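Local coordinates for envelopment polyprotein (Bovine Schmallenberg virus BH80/Germany/2011, PDB 7A56) that probably drives fusion of viral and host membranes during entry, as the class II fusion glycoprotein Gc, seen here in its postfusion form, at residues I89-A92 against S98-S101; A129-V134 against K292-R297; S213-D216 against P220-S223. One frame throughout, in Å; residues are numbered along the deposited sequence.

Interaction 1 of 3, residues I89-A92 against S98-S101; sequences INIA and SLFS
Ile91 meets Phe100 as an antiparallel hydrogen-bonded pair, flanked by the non-hydrogen-bonded pairs Asn90 with Ser101 and Ala92 with Ser98. The pairing skips a residue between Ile91 and Ala92, because Leu99 and Phe100 together face Ile91 in a classic beta bulge. Both amides converge on one acceptor: Ile91 O takes the short bond from Leu99 N (2.7 Å), in its carbonyl plane, and a longer, more bent one from Phe100 N at 3.3 Å. In the other direction Ile91 N gives a hydrogen to Phe100 O.

The side chain of Ile91 can be followed outward. Its CB rests 3.4 Å from Phe100 O, and CG1, lying beside the backbone N (chi1 -43°), continues along the same oxygen and then over one face of the Phe100 ring, 4.2 Å from its centroid and displaced toward the rim. The two side chains lie side by side, pointing the same way, and meet in this CH-pi contact. At the tip, Ile91 CD1 ends beside its own strand, 3.9 Å from Ile89 CG2. The other branch, CG2, turns to Leu99 and approaches its CD1 at 4.4 Å.

On the opposite face of the hairpin, Asn90 carries CG anti to its backbone N (chi1 179°), which swings the amide across to the second strand. There ND2 donates to Ser98 OG at 2.9 Å, the hydroxyl lying close to the amide plane. ND2 also bonds to Asn348 OD1, so the amide is gripped from two strands.

Strand 346-350 pairs with strand 86-92 of the hairpin, and its Tyr347 touches Ile91. Helix 23-40 packs on Leu99 and Phe100 through Ile27, while Leu342 of strand 335-343 also reaches Ile91.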
loop_
_atom_site.group_PDB
_atom_site.type_symbol
_atom_site.label_atom_id
_atom_site.label_comp_id
_atom_site.label_asym_id
_atom_site.label_seq_id
_atom_site.Cartn_x
_atom_site.Cartn_y
_atom_site.Cartn_z
ATOM N N ILE A 89 -13.004 4.682 -33.169
ATOM C CA ILE A 89 -13.952 3.789 -33.848
ATOM C C ILE A 89 -14.396 4.476 -35.105
ATOM O O ILE A 89 -14.968 5.568 -35.049
ATOM C CB ILE A 89 -15.179 3.425 -33.002
ATOM C CG1 ILE A 89 -14.751 2.794 -31.678
ATOM C CG2 ILE A 89 -16.141 2.456 -33.794
ATOM C CD1 ILE A 89 -14.376 1.324 -31.808
ATOM N N ASN A 90 -14.188 3.813 -36.239
ATOM C CA ASN A 90 -14.695 4.272 -37.521
ATOM C C ASN A 90 -16.075 3.668 -37.827
ATOM O O ASN A 90 -16.309 2.465 -37.631
ATOM C CB ASN A 90 -13.676 3.910 -38.594
ATOM C CG ASN A 90 -14.113 4.319 -39.970
ATOM O OD1 ASN A 90 -14.310 5.510 -40.246
ATOM N ND2 ASN A 90 -14.232 3.341 -40.861
ATOM N N ILE A 91 -17.002 4.543 -38.214
ATOM C CA ILE A 91 -18.369 4.204 -38.576
ATOM C C ILE A 91 -18.450 4.220 -40.098
ATOM O O ILE A 91 -18.109 5.245 -40.731
ATOM C CB ILE A 91 -19.378 5.205 -37.990
ATOM C CG1 ILE A 91 -19.040 5.561 -36.513
ATOM C CG2 ILE A 91 -20.773 4.625 -38.140
ATOM C CD1 ILE A 91 -19.051 4.322 -35.647
ATOM N N ALA A 92 -18.982 3.128 -40.660
ATOM C CA ALA A 92 -19.091 2.975 -42.106
ATOM C C ALA A 92 -20.445 2.389 -42.493
ATOM O O ALA A 92 -21.066 1.633 -41.737
ATOM C CB ALA A 92 -17.962 2.066 -42.632
ATOM N N SER A 98 -16.720 4.766 -45.524
ATOM C CA SER A 98 -16.577 5.339 -44.186
ATOM C C SER A 98 -17.379 6.630 -44.051
ATOM O O SER A 98 -17.448 7.435 -44.975
ATOM C CB SER A 98 -15.097 5.614 -43.883
ATOM O OG SER A 98 -14.416 4.410 -43.546
ATOM N N LEU A 99 -17.978 6.834 -42.884
ATOM C CA LEU A 99 -18.843 7.980 -42.641
ATOM C C LEU A 99 -18.203 8.936 -41.646
ATOM O O LEU A 99 -17.944 10.098 -41.982
ATOM C CB LEU A 99 -20.211 7.514 -42.120
ATOM C CG LEU A 99 -21.118 6.669 -43.031
ATOM C CD1 LEU A 99 -22.010 5.801 -42.187
ATOM C CD2 LEU A 99 -21.974 7.566 -43.916
ATOM N N PHE A 100 -17.932 8.479 -40.425
ATOM C CA PHE A 100 -17.280 9.388 -39.480
ATOM C C PHE A 100 -16.673 8.556 -38.372
ATOM O O PHE A 100 -16.790 7.333 -38.367
ATOM C CB PHE A 100 -18.235 10.464 -38.921
ATOM C CG PHE A 100 -19.419 9.904 -38.158
ATOM C CD1 PHE A 100 -20.578 9.565 -38.835
ATOM C CD2 PHE A 100 -19.379 9.772 -36.775
ATOM C CE1 PHE A 100 -21.665 9.055 -38.181
ATOM C CE2 PHE A 100 -20.471 9.229 -36.080
ATOM C CZ PHE A 100 -21.631 8.888 -36.799
ATOM N N SER A 101 -16.060 9.237 -37.396
ATOM C CA SER A 101 -15.377 8.555 -36.312
ATOM C C SER A 101 -15.936 9.003 -34.959
ATOM O O SER A 101 -16.411 10.139 -34.803
ATOM C CB SER A 101 -13.878 8.810 -36.372
ATOM O OG SER A 101 -13.624 10.111 -35.898
#

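Interaction 2 of 3, residues A129-V134 against K292-R297; sequences AKHEEV and KDVILR
Glu133 and Lys292 form the polar end of this contact, their side chains crossing at about a right angle. Each carboxylate oxygen has its own partner. OE1 accepts from the backbone Lys292 N at 2.8 Å through its syn lone pair, whereas OE2 makes a salt bridge with Lys292 NZ at 3.0 Å, the ammonium sitting on the syn side but out of the carboxylate plane. Lys292 reaches it by bending at chi2 and again at chi4 (44°).

Farther along, His131 and Val294 slide past each other in opposite directions. Val294 CG2 lies over one face of the imidazole, 3.7 Å from the ring centroid, in a CH-pi contact shifted toward the rim at CD2 and CG. Beyond them Ala129 CB meets Leu296 CD2 at 3.9 Å.

Two waters extend the polar end, both donating to Lys292 O: one also bonds His131 NE2 at 3.0 Å, and the other donates to Glu133 OE1. In the next shell, Lys292 NZ has a second acceptor in Cys162 O. Backbone bonds to strand 172-183 fix 129-134 in its sheet. The hairpin of strands 281-285 and 293-296 packs over that sheet, and the disulfide Cys179-Cys299 joins strand 172-183 to the chain just past 292-297.

Segments 129-134 and 292-297 therefore meet through side chains, the backbone N and O of Lys292, and water, with no strand-to-strand pairing. Two protein donors and a water fix the rotation of the Glu133 carboxylate; the Lys292 bonds would probably favour its charged form, opposed by nearby Glu164.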
loop_
_atom_site.group_PDB
_atom_site.type_symbol
_atom_site.label_atom_id
_atom_site.label_comp_id
_atom_site.label_asym_id
_atom_site.label_seq_id
_atom_site.Cartn_x
_atom_site.Cartn_y
_atom_site.Cartn_z
ATOM N N ALA A 129 14.854 29.087 28.254
ATOM C CA ALA A 129 15.226 28.405 29.503
ATOM C C ALA A 129 14.804 29.220 30.731
ATOM O O ALA A 129 14.762 30.453 30.709
ATOM C CB ALA A 129 16.760 28.131 29.605
ATOM N N LYS A 130 14.476 28.508 31.801
ATOM C CA LYS A 130 14.335 29.104 33.124
ATOM C C LYS A 130 15.143 28.277 34.113
ATOM O O LYS A 130 15.300 27.075 33.925
ATOM C CB LYS A 130 12.880 29.162 33.582
ATOM C CG LYS A 130 11.929 29.616 32.479
ATOM C CD LYS A 130 10.716 30.232 33.117
ATOM C CE LYS A 130 9.639 30.597 32.105
ATOM N NZ LYS A 130 8.415 30.937 32.884
ATOM N N HIS A 131 15.645 28.919 35.178
ATOM C CA HIS A 131 16.306 28.113 36.211
ATOM C C HIS A 131 16.252 28.835 37.542
ATOM O O HIS A 131 16.069 30.062 37.613
ATOM C CB HIS A 131 17.771 27.779 35.865
ATOM C CG HIS A 131 18.694 28.941 36.023
ATOM N ND1 HIS A 131 18.845 29.904 35.048
ATOM C CD2 HIS A 131 19.511 29.311 37.047
ATOM C CE1 HIS A 131 19.717 30.811 35.454
ATOM N NE2 HIS A 131 20.139 30.473 36.665
ATOM N N GLU A 132 16.396 28.050 38.611
ATOM C CA GLU A 132 16.514 28.574 39.966
ATOM C C GLU A 132 17.535 27.741 40.737
ATOM O O GLU A 132 17.863 26.614 40.365
ATOM C CB GLU A 132 15.192 28.522 40.733
ATOM C CG GLU A 132 13.977 28.893 39.944
ATOM C CD GLU A 132 13.464 30.278 40.237
ATOM O OE1 GLU A 132 12.316 30.567 39.807
ATOM O OE2 GLU A 132 14.202 31.077 40.871
ATOM N N GLU A 133 17.996 28.275 41.848
ATOM C CA GLU A 133 18.759 27.435 42.764
ATOM C C GLU A 133 18.287 27.692 44.179
ATOM O O GLU A 133 17.779 28.769 44.477
ATOM C CB GLU A 133 20.288 27.641 42.665
ATOM C CG GLU A 133 20.837 28.932 43.100
ATOM C CD GLU A 133 22.370 28.949 42.979
ATOM O OE1 GLU A 133 22.854 29.147 41.848
ATOM O OE2 GLU A 133 23.086 28.739 43.988
ATOM N N VAL A 134 18.462 26.686 45.043
ATOM C CA VAL A 134 18.188 26.795 46.467
ATOM C C VAL A 134 19.405 26.302 47.261
ATOM O O VAL A 134 20.082 25.331 46.887
ATOM C CB VAL A 134 16.898 26.042 46.876
ATOM C CG1 VAL A 134 15.720 26.470 45.998
ATOM C CG2 VAL A 134 17.083 24.557 46.795
ATOM N N LYS A 292 25.350 29.999 40.831
ATOM C CA LYS A 292 25.992 29.192 39.789
ATOM C C LYS A 292 25.529 29.613 38.395
ATOM O O LYS A 292 24.411 30.110 38.218
ATOM C CB LYS A 292 25.694 27.691 40.008
ATOM C CG LYS A 292 26.205 27.243 41.444
ATOM C CD LYS A 292 25.231 26.198 42.077
ATOM C CE LYS A 292 25.537 26.081 43.610
ATOM N NZ LYS A 292 25.734 27.385 44.261
ATOM N N ASP A 293 26.406 29.418 37.404
ATOM C CA ASP A 293 26.026 29.580 35.984
ATOM C C ASP A 293 25.558 28.261 35.422
ATOM O O ASP A 293 26.276 27.264 35.508
ATOM C CB ASP A 293 27.191 30.092 35.139
ATOM C CG ASP A 293 27.774 31.391 35.650
ATOM O OD1 ASP A 293 27.026 32.334 35.991
ATOM O OD2 ASP A 293 29.016 31.491 35.718
ATOM N N VAL A 294 24.384 28.276 34.768
ATOM C CA VAL A 294 23.820 27.110 34.106
ATOM C C VAL A 294 24.436 26.998 32.723
ATOM O O VAL A 294 24.472 27.985 31.979
ATOM C CB VAL A 294 22.291 27.240 34.036
ATOM C CG1 VAL A 294 21.673 26.203 33.117
ATOM C CG2 VAL A 294 21.712 27.124 35.469
ATOM N N ILE A 295 24.980 25.820 32.396
ATOM C CA ILE A 295 25.503 25.561 31.053
ATOM C C ILE A 295 24.533 24.606 30.393
ATOM O O ILE A 295 24.308 23.501 30.894
ATOM C CB ILE A 295 26.933 24.995 31.074
ATOM C CG1 ILE A 295 27.810 25.685 32.163
ATOM C CG2 ILE A 295 27.556 25.028 29.599
ATOM C CD1 ILE A 295 28.348 27.003 31.780
ATOM N N LEU A 296 23.866 25.050 29.316
ATOM C CA LEU A 296 22.821 24.274 28.688
ATOM C C LEU A 296 23.226 24.137 27.217
ATOM O O LEU A 296 23.211 25.125 26.483
ATOM C CB LEU A 296 21.478 24.975 28.866
ATOM C CG LEU A 296 20.227 24.135 28.771
ATOM C CD1 LEU A 296 20.232 23.182 29.975
ATOM C CD2 LEU A 296 19.075 25.103 28.862
ATOM N N ARG A 297 23.702 22.950 26.828
ATOM C CA ARG A 297 24.222 22.776 25.475
ATOM C C ARG A 297 23.203 22.136 24.552
ATOM O O ARG A 297 23.428 22.110 23.332
ATOM C CB ARG A 297 25.489 21.916 25.471
ATOM C CG ARG A 297 26.699 22.558 26.176
ATOM C CD ARG A 297 27.696 21.455 26.641
ATOM N NE ARG A 297 28.792 22.108 27.388
ATOM C CZ ARG A 297 29.919 22.611 26.852
ATOM N NH1 ARG A 297 30.180 22.508 25.548
ATOM N NH2 ARG A 297 30.804 23.229 27.634
HETATM O O HOH W 1 22.584 32.138 37.158
HETATM O O HOH W 2 21.958 29.836 39.482
#

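Interaction 3 of 3, residues S213-D216 against P220-S223; sequences STVD and PLIS
The chain leaves strand 209-214 and returns at 220-223 with the two backbones apart, Val215 CA and Pro220 CA being 6.7 Å from each other as the nearest such pair, so that contact depends on the side chain of Leu221. Leu221 points at the first segment and spreads its two methyl groups over it. CD2 approaches Thr214 O at 3.5 Å and Ser213 OG at 3.6 Å, while CD1 lies 4.0 Å from Ser213 CB and 4.1 Å from Val215 CB. The branch carbon itself, Leu221 CG, meets Val215 CG2 at 3.9 Å, and these two side chains cross nearly at right angles.

The Ser213 hydroxyl is tied down locally. With OG anti to the backbone N (chi1 176°), it lies beside its own carbonyl carbon and donates to Thr214 O at 2.8 Å, from slightly above that carbonyl's plane. The hydroxyl is thus engaged within its own segment, and the leucine methyl CD2 lies close to both oxygens.

Val202 of strand 197-206 touches both Val215 and Leu221, and Phe43 also packs on Leu221; Lys57 of the third subunit lies against Pro220. Strand 209-214 pairs with strand 197-206, whereas strand 221-222 pairs with strand 226-231 in a separate antiparallel sheet. This short connection between two sheets bridged by apolar side chains is consistent with the beta-sandwich central domain of class II fusion proteins.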
loop_
_atom_site.group_PDB
_atom_site.type_symbol
_atom_site.label_atom_id
_atom_site.label_comp_id
_atom_site.label_asym_id
_atom_site.label_seq_id
_atom_site.Cartn_x
_atom_site.Cartn_y
_atom_site.Cartn_z
ATOM N N SER A 213 -18.334 13.147 -19.094
ATOM C CA SER A 213 -18.941 12.975 -17.774
ATOM C C SER A 213 -17.958 12.293 -16.838
ATOM O O SER A 213 -17.150 11.442 -17.269
ATOM C CB SER A 213 -20.228 12.122 -17.906
ATOM O OG SER A 213 -20.762 11.877 -16.620
ATOM N N THR A 214 -18.036 12.643 -15.542
ATOM C CA THR A 214 -17.301 11.833 -14.579
ATOM C C THR A 214 -17.974 10.462 -14.567
ATOM O O THR A 214 -19.153 10.338 -14.913
ATOM C CB THR A 214 -17.281 12.486 -13.168
ATOM O OG1 THR A 214 -18.596 12.834 -12.793
ATOM C CG2 THR A 214 -16.539 13.765 -13.199
ATOM N N VAL A 215 -17.206 9.426 -14.258
ATOM C CA VAL A 215 -17.730 8.072 -14.190
ATOM C C VAL A 215 -17.190 7.441 -12.909
ATOM O O VAL A 215 -15.998 7.551 -12.619
ATOM C CB VAL A 215 -17.351 7.247 -15.444
ATOM C CG1 VAL A 215 -15.855 7.061 -15.578
ATOM C CG2 VAL A 215 -18.087 5.895 -15.483
ATOM N N ASP A 216 -18.062 6.818 -12.129
ATOM C CA ASP A 216 -17.581 6.041 -10.996
ATOM C C ASP A 216 -18.243 4.670 -10.995
ATOM O O ASP A 216 -19.199 4.409 -11.746
ATOM C CB ASP A 216 -17.784 6.761 -9.657
ATOM C CG ASP A 216 -19.181 7.148 -9.413
ATOM O OD1 ASP A 216 -20.066 6.260 -9.488
ATOM O OD2 ASP A 216 -19.384 8.354 -9.127
ATOM N N PRO A 220 -22.706 3.287 -14.161
ATOM C CA PRO A 220 -22.318 3.357 -15.581
ATOM C C PRO A 220 -22.997 4.519 -16.279
ATOM O O PRO A 220 -24.055 4.996 -15.850
ATOM C CB PRO A 220 -22.822 2.023 -16.142
ATOM C CG PRO A 220 -22.807 1.075 -14.966
ATOM C CD PRO A 220 -23.255 1.952 -13.808
ATOM N N LEU A 221 -22.404 4.945 -17.390
ATOM C CA LEU A 221 -22.957 6.036 -18.182
ATOM C C LEU A 221 -23.858 5.438 -19.256
ATOM O O LEU A 221 -23.413 4.610 -20.070
ATOM C CB LEU A 221 -21.836 6.887 -18.792
ATOM C CG LEU A 221 -20.772 7.459 -17.762
ATOM C CD1 LEU A 221 -19.749 8.240 -18.593
ATOM C CD2 LEU A 221 -21.390 8.346 -16.746
ATOM N N ILE A 222 -25.129 5.789 -19.222
ATOM C CA ILE A 222 -26.119 5.127 -20.092
ATOM C C ILE A 222 -26.766 6.166 -20.982
ATOM O O ILE A 222 -27.378 7.111 -20.476
ATOM C CB ILE A 222 -27.215 4.396 -19.286
ATOM C CG1 ILE A 222 -26.629 3.333 -18.349
ATOM C CG2 ILE A 222 -28.321 3.789 -20.224
ATOM C CD1 ILE A 222 -25.797 2.225 -19.035
ATOM N N SER A 223 -26.692 5.960 -22.303
ATOM C CA SER A 223 -27.538 6.642 -23.263
ATOM C C SER A 223 -28.149 5.559 -24.144
ATOM O O SER A 223 -27.849 4.363 -23.971
ATOM C CB SER A 223 -26.748 7.670 -24.096
ATOM O OG SER A 223 -25.770 7.022 -24.920
#

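How the interactions relate
From the N terminus, interaction 1 comes first and closes a short hairpin, five residues lying between 89-92 and 98-101. The second strand of that hairpin belongs to the long strand 98-134, whose far end supplies 129-134 to interaction 2; the two contacts are in series, with centres about 86 Å apart. Interaction 2 then closes a loop of 157 residues, tying strand 98-134 to the hairpin 281-285/293-296. Nested inside it, interaction 3 spans just three intervening residues and joins strand 209-214 to the sheet holding 221-222. It lies on the same side of the chain's centre as interaction 1 and about 70 Å, centre to centre, from interaction 2.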